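Local coordinates for protein pectate lyase (Paenibacillus sp. 0602, PDB 5GT5) that cleaves pectate by beta-elimination as a family 1 polysaccharide lyase, with an endo mode of action and probably with calcium as cofactor, at residues T103-A107 against K438-L442; E137-S141 against Y218-L224; W163-F169 against T187-F193. The protein carries 1 engineered substitution. All blocks are in the same frame, centred on the assembly; numbering follows the deposited sequence.

Contact 1: T103-A107 against K438-L442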
loop_
_atom_site.group_PDB
_atom_site.type_symbol
_atom_site.label_atom_id
_atom_site.label_comp_id
_atom_site.label_asym_id
_atom_site.label_seq_id
_atom_site.Cartn_x
_atom_site.Cartn_y
_atom_site.Cartn_z
ATOM N N THR A 103 -1.043 -15.435 3.682
ATOM C CA THR A 103 -1.750 -16.259 2.705
ATOM C C THR A 103 -2.618 -17.286 3.404
ATOM O O THR A 103 -2.136 -18.054 4.272
ATOM C CB THR A 103 -0.767 -16.987 1.779
ATOM O OG1 THR A 103 -0.012 -15.990 1.080
ATOM C CG2 THR A 103 -1.501 -17.874 0.740
ATOM N N ILE A 104 -3.891 -17.330 3.011
ATOM C CA ILE A 104 -4.829 -18.344 3.504
ATOM C C ILE A 104 -5.288 -19.155 2.310
ATOM O O ILE A 104 -5.751 -18.586 1.329
ATOM C CB ILE A 104 -6.061 -17.677 4.227
ATOM C CG1 ILE A 104 -5.598 -16.651 5.273
ATOM C CG2 ILE A 104 -6.980 -18.744 4.791
ATOM C CD1 ILE A 104 -6.756 -15.802 5.871
ATOM N N PHE A 105 -5.186 -20.473 2.361
ATOM C CA PHE A 105 -5.532 -21.285 1.215
ATOM C C PHE A 105 -5.908 -22.682 1.659
ATOM O O PHE A 105 -5.737 -23.028 2.839
ATOM C CB PHE A 105 -4.365 -21.342 0.196
ATOM C CG PHE A 105 -3.298 -22.366 0.532
ATOM C CD1 PHE A 105 -2.377 -22.117 1.561
ATOM C CD2 PHE A 105 -3.213 -23.545 -0.188
ATOM C CE1 PHE A 105 -1.407 -23.067 1.876
ATOM C CE2 PHE A 105 -2.232 -24.495 0.118
ATOM C CZ PHE A 105 -1.342 -24.249 1.152
ATOM N N SER A 106 -6.431 -23.470 0.713
ATOM C CA SER A 106 -6.484 -24.931 0.918
ATOM C C SER A 106 -5.976 -25.635 -0.314
ATOM O O SER A 106 -5.963 -25.074 -1.410
ATOM C CB SER A 106 -7.897 -25.403 1.256
ATOM O OG SER A 106 -8.712 -25.497 0.075
ATOM N N ALA A 107 -5.561 -26.892 -0.134
ATOM C CA ALA A 107 -5.015 -27.658 -1.232
ATOM C C ALA A 107 -6.102 -28.189 -2.168
ATOM O O ALA A 107 -5.845 -28.403 -3.331
ATOM C CB ALA A 107 -4.186 -28.843 -0.722
ATOM N N LYS A 438 0.640 -28.224 -3.866
ATOM C CA LYS A 438 0.016 -27.156 -3.079
ATOM C C LYS A 438 0.901 -25.925 -2.903
ATOM O O LYS A 438 0.384 -24.834 -2.623
ATOM C CB LYS A 438 -0.517 -27.674 -1.740
ATOM C CG LYS A 438 0.560 -28.120 -0.771
ATOM C CD LYS A 438 -0.065 -28.631 0.495
ATOM C CE LYS A 438 0.993 -29.072 1.500
ATOM N NZ LYS A 438 0.341 -29.626 2.732
ATOM N N ASP A 439 2.214 -26.063 -3.103
ATOM C CA ASP A 439 3.105 -24.898 -3.026
ATOM C C ASP A 439 2.725 -23.841 -4.081
ATOM O O ASP A 439 3.035 -22.659 -3.927
ATOM C CB ASP A 439 4.565 -25.315 -3.186
ATOM C CG ASP A 439 4.824 -25.941 -4.525
ATOM O OD1 ASP A 439 4.190 -26.979 -4.801
ATOM O OD2 ASP A 439 5.649 -25.405 -5.299
ATOM N N ASN A 440 2.044 -24.262 -5.148
ATOM C CA ASN A 440 1.663 -23.318 -6.168
ATOM C C ASN A 440 0.652 -22.291 -5.702
ATOM O O ASN A 440 0.546 -21.221 -6.309
ATOM C CB ASN A 440 1.131 -24.061 -7.373
ATOM C CG ASN A 440 2.229 -24.739 -8.137
ATOM O OD1 ASN A 440 3.034 -24.067 -8.786
ATOM N ND2 ASN A 440 2.263 -26.081 -8.082
ATOM N N TRP A 441 -0.086 -22.628 -4.650
ATOM C CA TRP A 441 -1.054 -21.697 -4.081
ATOM C C TRP A 441 -0.396 -20.520 -3.366
ATOM O O TRP A 441 -1.035 -19.481 -3.160
ATOM C CB TRP A 441 -2.050 -22.413 -3.155
ATOM C CG TRP A 441 -2.982 -23.306 -3.905
ATOM C CD1 TRP A 441 -3.078 -24.665 -3.795
ATOM C CD2 TRP A 441 -3.927 -22.922 -4.924
ATOM N NE1 TRP A 441 -4.013 -25.150 -4.664
ATOM C CE2 TRP A 441 -4.560 -24.105 -5.365
ATOM C CE3 TRP A 441 -4.307 -21.690 -5.498
ATOM C CZ2 TRP A 441 -5.551 -24.110 -6.349
ATOM C CZ3 TRP A 441 -5.292 -21.691 -6.486
ATOM C CH2 TRP A 441 -5.899 -22.897 -6.910
ATOM N N LEU A 442 0.887 -20.644 -3.040
ATOM C CA LEU A 442 1.623 -19.564 -2.391
ATOM C C LEU A 442 2.281 -18.612 -3.376
ATOM O O LEU A 442 2.699 -17.528 -2.996
ATOM C CB LEU A 442 2.711 -20.158 -1.480
ATOM C CG LEU A 442 2.254 -21.137 -0.400
ATOM C CD1 LEU A 442 3.445 -21.481 0.528
ATOM C CD2 LEU A 442 1.087 -20.614 0.402
HETATM O O HOH W 1 2.067 -16.943 -0.246
HETATM O O HOH W 2 -4.636 -27.790 -5.843
HETATM O O HOH W 3 -3.011 -28.294 -3.962
#
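Two first torsions bring Phe-105 and Trp-441 together: in Phe-105, CG sits between the backbone N and the carbonyl carbon (chi1 82°), and in Trp-441 it lies beside the N, opposite the carbonyl carbon (chi1 -69°). The phenyl ring, on strand 102-106 of the parallel beta-helix, is thereby turned to the side where Trp-441 lies, in the turn 438-442 near the C terminus. Trp-441 CB presses on Phe-105 CD2 at 3.4 Å, and the two ring systems meet obliquely, planes at 32°. Leu-442 CD2 fills the angle between Phe-105 and Thr-103, 3.8 Å from Phe-105 CE1 and equally near Thr-103 CG2. At the other end Lys-438 CB rests on Ala-107 CB (4.0 Å), while the extended lysine chain runs off to salt bridges with Glu-24 and Glu-53. Ser-106 O lies over one face of the indole.

Water joins both ends. Thr-103 OG1, which also binds Gly-19 N, donates to a water at 2.6 Å that in turn donates to Leu-442 O. Trp-441 NE1 points in its ring plane at a second water, 3.0 Å away, which also neighbours Ala-107 O. With no direct hydrogen bond between the segments, the C-terminal turn is held to the strand by apolar packing, and bridging waters serve the polar atoms at its margins.

Contact 2: E137-S141 against Y218-L224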
loop_
_atom_site.group_PDB
_atom_site.type_symbol
_atom_site.label_atom_id
_atom_site.label_comp_id
_atom_site.label_asym_id
_atom_site.label_seq_id
_atom_site.Cartn_x
_atom_site.Cartn_y
_atom_site.Cartn_z
ATOM N N GLU A 137 -29.947 -16.740 4.723
ATOM C CA GLU A 137 -31.260 -17.184 5.211
ATOM C C GLU A 137 -32.298 -16.215 4.698
ATOM O O GLU A 137 -31.972 -15.134 4.244
ATOM C CB GLU A 137 -31.293 -17.303 6.739
ATOM C CG GLU A 137 -31.235 -15.951 7.460
ATOM C CD GLU A 137 -31.466 -16.090 8.950
ATOM O OE1 GLU A 137 -31.463 -17.246 9.458
ATOM O OE2 GLU A 137 -31.648 -15.044 9.609
ATOM N N TRP A 138 -33.551 -16.657 4.725
ATOM C CA TRP A 138 -34.691 -15.860 4.294
ATOM C C TRP A 138 -34.891 -14.638 5.196
ATOM O O TRP A 138 -34.726 -14.705 6.415
ATOM C CB TRP A 138 -35.906 -16.801 4.322
ATOM C CG TRP A 138 -37.249 -16.164 4.028
ATOM C CD1 TRP A 138 -38.143 -15.685 4.944
ATOM C CD2 TRP A 138 -37.856 -15.979 2.733
ATOM N NE1 TRP A 138 -39.272 -15.219 4.302
ATOM C CE2 TRP A 138 -39.123 -15.390 2.949
ATOM C CE3 TRP A 138 -37.458 -16.274 1.426
ATOM C CZ2 TRP A 138 -39.991 -15.058 1.900
ATOM C CZ3 TRP A 138 -38.337 -15.968 0.359
ATOM C CH2 TRP A 138 -39.587 -15.353 0.612
ATOM N N ASP A 139 -35.266 -13.525 4.583
ATOM C CA ASP A 139 -35.481 -12.299 5.344
ATOM C C ASP A 139 -36.955 -11.964 5.589
ATOM O O ASP A 139 -37.628 -11.421 4.696
ATOM C CB ASP A 139 -34.841 -11.125 4.622
ATOM C CG ASP A 139 -35.161 -9.818 5.268
ATOM O OD1 ASP A 139 -35.385 -9.775 6.515
ATOM O OD2 ASP A 139 -35.224 -8.799 4.522
ATOM N N GLU A 140 -37.435 -12.236 6.804
ATOM C CA GLU A 140 -38.704 -11.676 7.248
ATOM C C GLU A 140 -38.551 -10.296 7.884
ATOM O O GLU A 140 -39.394 -9.402 7.643
ATOM C CB GLU A 140 -39.373 -12.597 8.250
ATOM C CG GLU A 140 -39.899 -13.890 7.637
ATOM C CD GLU A 140 -41.198 -13.717 6.860
ATOM O OE1 GLU A 140 -41.985 -12.769 7.164
ATOM O OE2 GLU A 140 -41.456 -14.546 5.938
ATOM N N SER A 141 -37.507 -10.108 8.694
ATOM C CA SER A 141 -37.367 -8.901 9.511
ATOM C C SER A 141 -37.410 -7.607 8.725
ATOM O O SER A 141 -38.065 -6.628 9.140
ATOM C CB SER A 141 -36.065 -8.985 10.317
ATOM O OG SER A 141 -35.946 -7.862 11.174
ATOM N N TYR A 218 -44.124 -17.156 9.407
ATOM C CA TYR A 218 -43.338 -16.393 8.430
ATOM C C TYR A 218 -44.269 -15.551 7.582
ATOM O O TYR A 218 -44.688 -15.970 6.498
ATOM C CB TYR A 218 -42.516 -17.365 7.572
ATOM C CG TYR A 218 -41.659 -18.291 8.410
ATOM C CD1 TYR A 218 -40.384 -17.909 8.824
ATOM C CD2 TYR A 218 -42.132 -19.544 8.790
ATOM C CE1 TYR A 218 -39.613 -18.753 9.605
ATOM C CE2 TYR A 218 -41.368 -20.384 9.568
ATOM C CZ TYR A 218 -40.117 -19.986 9.971
ATOM O OH TYR A 218 -39.340 -20.826 10.748
ATOM N N PRO A 219 -44.617 -14.355 8.069
ATOM C CA PRO A 219 -45.687 -13.573 7.416
ATOM C C PRO A 219 -45.447 -13.219 5.941
ATOM O O PRO A 219 -46.396 -13.300 5.142
ATOM C CB PRO A 219 -45.771 -12.304 8.260
ATOM C CG PRO A 219 -45.116 -12.658 9.575
ATOM C CD PRO A 219 -44.139 -13.753 9.327
ATOM N N MET A 220 -44.222 -12.850 5.568
ATOM C CA MET A 220 -43.962 -12.559 4.165
ATOM C C MET A 220 -44.105 -13.799 3.292
ATOM O O MET A 220 -44.772 -13.751 2.264
ATOM C CB MET A 220 -42.559 -11.964 4.005
ATOM C CG MET A 220 -42.234 -11.662 2.555
ATOM S SD MET A 220 -40.595 -10.937 2.535
ATOM C CE MET A 220 -40.275 -10.952 0.799
ATOM N N TYR A 221 -43.448 -14.883 3.688
ATOM C CA TYR A 221 -43.576 -16.136 2.965
ATOM C C TYR A 221 -45.043 -16.548 2.842
ATOM O O TYR A 221 -45.536 -16.907 1.739
ATOM C CB TYR A 221 -42.748 -17.227 3.659
ATOM C CG TYR A 221 -42.838 -18.544 2.920
ATOM C CD1 TYR A 221 -42.085 -18.774 1.784
ATOM C CD2 TYR A 221 -43.726 -19.545 3.338
ATOM C CE1 TYR A 221 -42.192 -19.959 1.068
ATOM C CE2 TYR A 221 -43.820 -20.738 2.651
ATOM C CZ TYR A 221 -43.046 -20.951 1.524
ATOM O OH TYR A 221 -43.152 -22.113 0.797
ATOM N N ASN A 222 -45.759 -16.452 3.960
ATOM C CA ASN A 222 -47.186 -16.790 3.971
ATOM C C ASN A 222 -47.982 -15.932 2.985
ATOM O O ASN A 222 -48.786 -16.436 2.196
ATOM C CB ASN A 222 -47.729 -16.666 5.402
ATOM C CG ASN A 222 -49.121 -17.247 5.565
ATOM O OD1 ASN A 222 -49.416 -18.353 5.109
ATOM N ND2 ASN A 222 -49.996 -16.486 6.213
ATOM N N TYR A 223 -47.706 -14.635 2.961
ATOM C CA TYR A 223 -48.372 -13.750 2.028
ATOM C C TYR A 223 -48.076 -14.119 0.569
ATOM O O TYR A 223 -48.965 -14.140 -0.276
ATOM C CB TYR A 223 -47.953 -12.313 2.309
ATOM C CG TYR A 223 -48.623 -11.326 1.412
ATOM C CD1 TYR A 223 -49.968 -11.023 1.564
ATOM C CD2 TYR A 223 -47.922 -10.708 0.374
ATOM C CE1 TYR A 223 -50.586 -10.105 0.719
ATOM C CE2 TYR A 223 -48.533 -9.789 -0.480
ATOM C CZ TYR A 223 -49.866 -9.521 -0.319
ATOM O OH TYR A 223 -50.470 -8.614 -1.180
ATOM N N LEU A 224 -46.808 -14.385 0.265
ATOM C CA LEU A 224 -46.427 -14.762 -1.090
ATOM C C LEU A 224 -47.134 -16.032 -1.564
ATOM O O LEU A 224 -47.484 -16.145 -2.743
ATOM C CB LEU A 224 -44.921 -14.946 -1.187
ATOM C CG LEU A 224 -44.086 -13.704 -0.893
ATOM C CD1 LEU A 224 -42.611 -14.131 -0.825
ATOM C CD2 LEU A 224 -44.330 -12.632 -1.984
#
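Trp-138 and the first turns of helix 219-225 form the apolar centre of this contact, in which a loop of the parallel beta-helix protein, between strands 131-133 and 154-157, packs on a helix N terminus. Tyr-221 turns its ring edge to the indole face in a T-shaped pair, planes at 85° and ring centroids 5.9 Å apart. On the other side of the indole plane Met-220 SD makes an oblique Met-aromatic contact, 5.2 Å from the centroid of the six-membered ring of Trp-138. Leu-224 CD1 meets the indole near its plane, at the rim, 3.6 Å from Trp-138 CH2. Met-211 of helix 203-212 and Ile-236 of helix 233-241 add to the packing round the tryptophan, which thus joins three helices to the loop.

Toward the polar edge the phenol of Tyr-221 leaves the contact for Glu-212, and the indole N-H turns back to its own loop. There Glu-140, bent at chi2 (-77°), brings its carboxylate against the helix start, where Tyr-218 holds the N-cap position. Both oxygens accept backbone N-H groups through their syn lone pairs: OE1 of Glu-140 from Met-220 N at 2.7 Å, OE2 of Glu-140 from Tyr-221 N at 3.0 Å, both nearly straight. A negative group here probably gains from the positive end of the helix dipole. Two bonds to successive N-H groups probably hold the carboxylate against rotation. Glu-140 OE2 takes a second donor, Trp-138 NE1 at 2.8 Å; the oxygen lies close to the indole plane, but the N-H comes to it from above the carboxylate plane, 37° out of it.

Contact 3: W163-F169 against T187-F193. Engineered in segment 163-169: Val-168 (natural residue Gly).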
loop_
_atom_site.group_PDB
_atom_site.type_symbol
_atom_site.label_atom_id
_atom_site.label_comp_id
_atom_site.label_asym_id
_atom_site.label_seq_id
_atom_site.Cartn_x
_atom_site.Cartn_y
_atom_site.Cartn_z
ATOM N N TRP A 163 -5.525 -10.184 -2.689
ATOM C CA TRP A 163 -5.782 -11.034 -3.829
ATOM C C TRP A 163 -6.684 -12.172 -3.373
ATOM O O TRP A 163 -6.284 -12.986 -2.541
ATOM C CB TRP A 163 -4.449 -11.592 -4.367
ATOM C CG TRP A 163 -4.563 -12.318 -5.671
ATOM C CD1 TRP A 163 -5.530 -12.121 -6.624
ATOM C CD2 TRP A 163 -3.679 -13.341 -6.190
ATOM N NE1 TRP A 163 -5.287 -12.951 -7.716
ATOM C CE2 TRP A 163 -4.182 -13.717 -7.464
ATOM C CE3 TRP A 163 -2.540 -13.997 -5.691
ATOM C CZ2 TRP A 163 -3.559 -14.693 -8.262
ATOM C CZ3 TRP A 163 -1.925 -14.949 -6.488
ATOM C CH2 TRP A 163 -2.431 -15.299 -7.746
ATOM N N ILE A 164 -7.886 -12.240 -3.936
ATOM C CA ILE A 164 -8.802 -13.351 -3.736
ATOM C C ILE A 164 -8.861 -14.095 -5.058
ATOM O O ILE A 164 -9.212 -13.500 -6.084
ATOM C CB ILE A 164 -10.181 -12.848 -3.340
ATOM C CG1 ILE A 164 -10.096 -12.193 -1.950
ATOM C CG2 ILE A 164 -11.186 -14.026 -3.298
ATOM C CD1 ILE A 164 -11.234 -11.217 -1.637
ATOM N N ASP A 165 -8.506 -15.387 -5.066
ATOM C CA ASP A 165 -8.307 -16.053 -6.346
ATOM C C ASP A 165 -8.649 -17.536 -6.272
ATOM O O ASP A 165 -8.387 -18.187 -5.263
ATOM C CB ASP A 165 -6.851 -15.837 -6.821
ATOM C CG ASP A 165 -6.483 -16.727 -7.974
ATOM O OD1 ASP A 165 -6.034 -17.871 -7.694
ATOM O OD2 ASP A 165 -6.653 -16.337 -9.153
ATOM N N HIS A 166 -9.280 -18.061 -7.323
ATOM C CA HIS A 166 -9.715 -19.465 -7.316
ATOM C C HIS A 166 -10.581 -19.804 -6.102
ATOM O O HIS A 166 -10.482 -20.874 -5.493
ATOM C CB HIS A 166 -8.515 -20.418 -7.437
ATOM C CG HIS A 166 -8.000 -20.556 -8.838
ATOM N ND1 HIS A 166 -6.951 -19.806 -9.324
ATOM C CD2 HIS A 166 -8.415 -21.355 -9.849
ATOM C CE1 HIS A 166 -6.727 -20.153 -10.588
ATOM N NE2 HIS A 166 -7.617 -21.062 -10.938
ATOM N N CYS A 167 -11.484 -18.893 -5.782
ATOM C CA CYS A 167 -12.474 -19.148 -4.748
ATOM C C CYS A 167 -13.852 -19.301 -5.357
ATOM O O CYS A 167 -14.083 -18.912 -6.508
ATOM C CB CYS A 167 -12.492 -18.018 -3.706
ATOM S SG CYS A 167 -10.990 -17.966 -2.679
ATOM N N VAL A 168 -14.750 -19.903 -4.588
ATOM C CA VAL A 168 -16.149 -20.083 -4.972
ATOM C C VAL A 168 -17.051 -19.551 -3.875
ATOM O O VAL A 168 -16.806 -19.823 -2.693
ATOM C CB VAL A 168 -16.439 -21.550 -5.211
ATOM C CG1 VAL A 168 -17.944 -21.798 -5.484
ATOM C CG2 VAL A 168 -15.682 -21.935 -6.371
ATOM N N PHE A 169 -18.074 -18.788 -4.273
ATOM C CA PHE A 169 -19.013 -18.180 -3.335
ATOM C C PHE A 169 -20.416 -18.585 -3.728
ATOM O O PHE A 169 -20.769 -18.526 -4.905
ATOM C CB PHE A 169 -18.875 -16.657 -3.364
ATOM C CG PHE A 169 -17.503 -16.164 -3.009
ATOM C CD1 PHE A 169 -16.490 -16.120 -3.965
ATOM C CD2 PHE A 169 -17.220 -15.779 -1.708
ATOM C CE1 PHE A 169 -15.233 -15.648 -3.644
ATOM C CE2 PHE A 169 -15.953 -15.314 -1.367
ATOM C CZ PHE A 169 -14.958 -15.250 -2.331
ATOM N N THR A 187 -7.436 -7.447 -6.130
ATOM C CA THR A 187 -7.718 -8.231 -7.325
ATOM C C THR A 187 -8.523 -9.435 -6.937
ATOM O O THR A 187 -8.147 -10.164 -6.008
ATOM C CB THR A 187 -6.443 -8.687 -8.055
ATOM O OG1 THR A 187 -5.768 -7.533 -8.564
ATOM C CG2 THR A 187 -6.792 -9.637 -9.229
ATOM N N ILE A 188 -9.630 -9.643 -7.648
ATOM C CA ILE A 188 -10.372 -10.881 -7.510
ATOM C C ILE A 188 -10.379 -11.622 -8.842
ATOM O O ILE A 188 -10.887 -11.098 -9.846
ATOM C CB ILE A 188 -11.832 -10.640 -7.029
ATOM C CG1 ILE A 188 -11.885 -9.749 -5.769
ATOM C CG2 ILE A 188 -12.529 -11.978 -6.801
ATOM C CD1 ILE A 188 -13.310 -9.477 -5.205
ATOM N N SER A 189 -9.793 -12.833 -8.867
ATOM C CA SER A 189 -9.601 -13.518 -10.146
ATOM C C SER A 189 -9.912 -14.997 -10.079
ATOM O O SER A 189 -9.877 -15.616 -9.001
ATOM C CB SER A 189 -8.188 -13.304 -10.699
ATOM O OG SER A 189 -7.199 -13.807 -9.804
ATOM N N TRP A 190 -10.258 -15.556 -11.237
ATOM C CA TRP A 190 -10.438 -16.993 -11.384
ATOM C C TRP A 190 -11.426 -17.555 -10.375
ATOM O O TRP A 190 -11.240 -18.659 -9.863
ATOM C CB TRP A 190 -9.068 -17.733 -11.314
ATOM C CG TRP A 190 -8.283 -17.497 -12.564
ATOM C CD1 TRP A 190 -7.222 -16.642 -12.738
ATOM C CD2 TRP A 190 -8.538 -18.089 -13.848
ATOM N NE1 TRP A 190 -6.800 -16.682 -14.058
ATOM C CE2 TRP A 190 -7.583 -17.573 -14.745
ATOM C CE3 TRP A 190 -9.443 -19.044 -14.304
ATOM C CZ2 TRP A 190 -7.552 -17.942 -16.089
ATOM C CZ3 TRP A 190 -9.397 -19.417 -15.649
ATOM C CH2 TRP A 190 -8.464 -18.864 -16.515
ATOM N N SER A 191 -12.479 -16.800 -10.089
ATOM C CA SER A 191 -13.435 -17.156 -9.032
ATOM C C SER A 191 -14.847 -17.314 -9.549
ATOM O O SER A 191 -15.220 -16.694 -10.548
ATOM C CB SER A 191 -13.377 -16.155 -7.865
ATOM O OG SER A 191 -12.079 -16.211 -7.249
ATOM N N THR A 192 -15.605 -18.152 -8.860
ATOM C CA THR A 192 -17.004 -18.407 -9.207
ATOM C C THR A 192 -17.910 -17.835 -8.136
ATOM O O THR A 192 -17.654 -18.025 -6.935
ATOM C CB THR A 192 -17.233 -19.920 -9.299
ATOM O OG1 THR A 192 -16.491 -20.413 -10.433
ATOM C CG2 THR A 192 -18.727 -20.219 -9.478
ATOM N N PHE A 193 -18.953 -17.116 -8.574
ATOM C CA PHE A 193 -19.990 -16.575 -7.717
ATOM C C PHE A 193 -21.278 -17.129 -8.281
ATOM O O PHE A 193 -21.575 -16.882 -9.447
ATOM C CB PHE A 193 -19.942 -15.033 -7.777
ATOM C CG PHE A 193 -18.586 -14.453 -7.435
ATOM C CD1 PHE A 193 -17.570 -14.372 -8.406
ATOM C CD2 PHE A 193 -18.323 -14.006 -6.138
ATOM C CE1 PHE A 193 -16.326 -13.832 -8.083
ATOM C CE2 PHE A 193 -17.077 -13.494 -5.799
ATOM C CZ PHE A 193 -16.069 -13.418 -6.747
#
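Ser-189 OG is gripped tightly between Trp-163 and Asp-165: chi1 of 60° sets it between its backbone N and carbonyl carbon, where it donates to the anti lone pair of Asp-165 OD2 at 2.7 Å and accepts from Trp-163 NE1 at 3.0 Å. The strands run parallel in neighbouring beta-helix coils, bonded Ile-164 N to Thr-187 O and Ser-189 N to Ile-164 O before a bend, Thr-192 N to Cys-167 O and Phe-169 N to Thr-192 O after it. At the bend His-166 and Trp-190 take left-handed helical angles, and Cys-167 N reaches Ser-191 OG (3.1 Å). His-166 ND1 binds Asp-165 OD1 at 2.7 Å, and Trp-190 CB sits over the imidazole centre, a CH-pi contact 3.5 Å from the ring centroid. With alanine at His-166, Asp-165 OD1 would probably lose one of its donors and Trp-190 CB the ring it lies against. Phe-169 and Phe-193 are nearly parallel (2°) but slid apart, with Phe-169 CD1 3.3 Å from Phe-193 CE2; Phe-132 stacks on Phe-169 and Tyr-270 on Phe-193.

The looser part is aliphatic: Ile-164 CB and Ile-188 CG2 are 4.3 Å apart, and the side chain of the engineered Val-168 meets that of Thr-192 only through CG2, 3.9 Å from Thr-192 CB. No residue here lies at the solvent. Arg-128 and His-166 ND1 both meet Asp-165 OD1, while Ser-189 OG serves OD2; the arginine salt bridge probably balances the buried charge.

How the contacts relate
From the N terminus the first contact segment met is 103-107, on strand 102-106, and its partner 438-442 comes near the end of the chain, closing contact 1, the longest loop. Inside that loop, residues 137-141 meet 218-224 in contact 2, and inside that again 163-169 pairs with 187-193 in contact 3, so the three nest without crossing. Contact 3 joins successive coils of the beta-helix, contact 2 ties a long loop to the helices beside it, and contact 1 brings the C-terminal tail onto an earlier coil. Contacts 1 and 3 touch where Trp-441 CZ3 packs 3.6 Å from His-166 CB; contact 2 lies apart, its centre about 41 Å from that of contact 1.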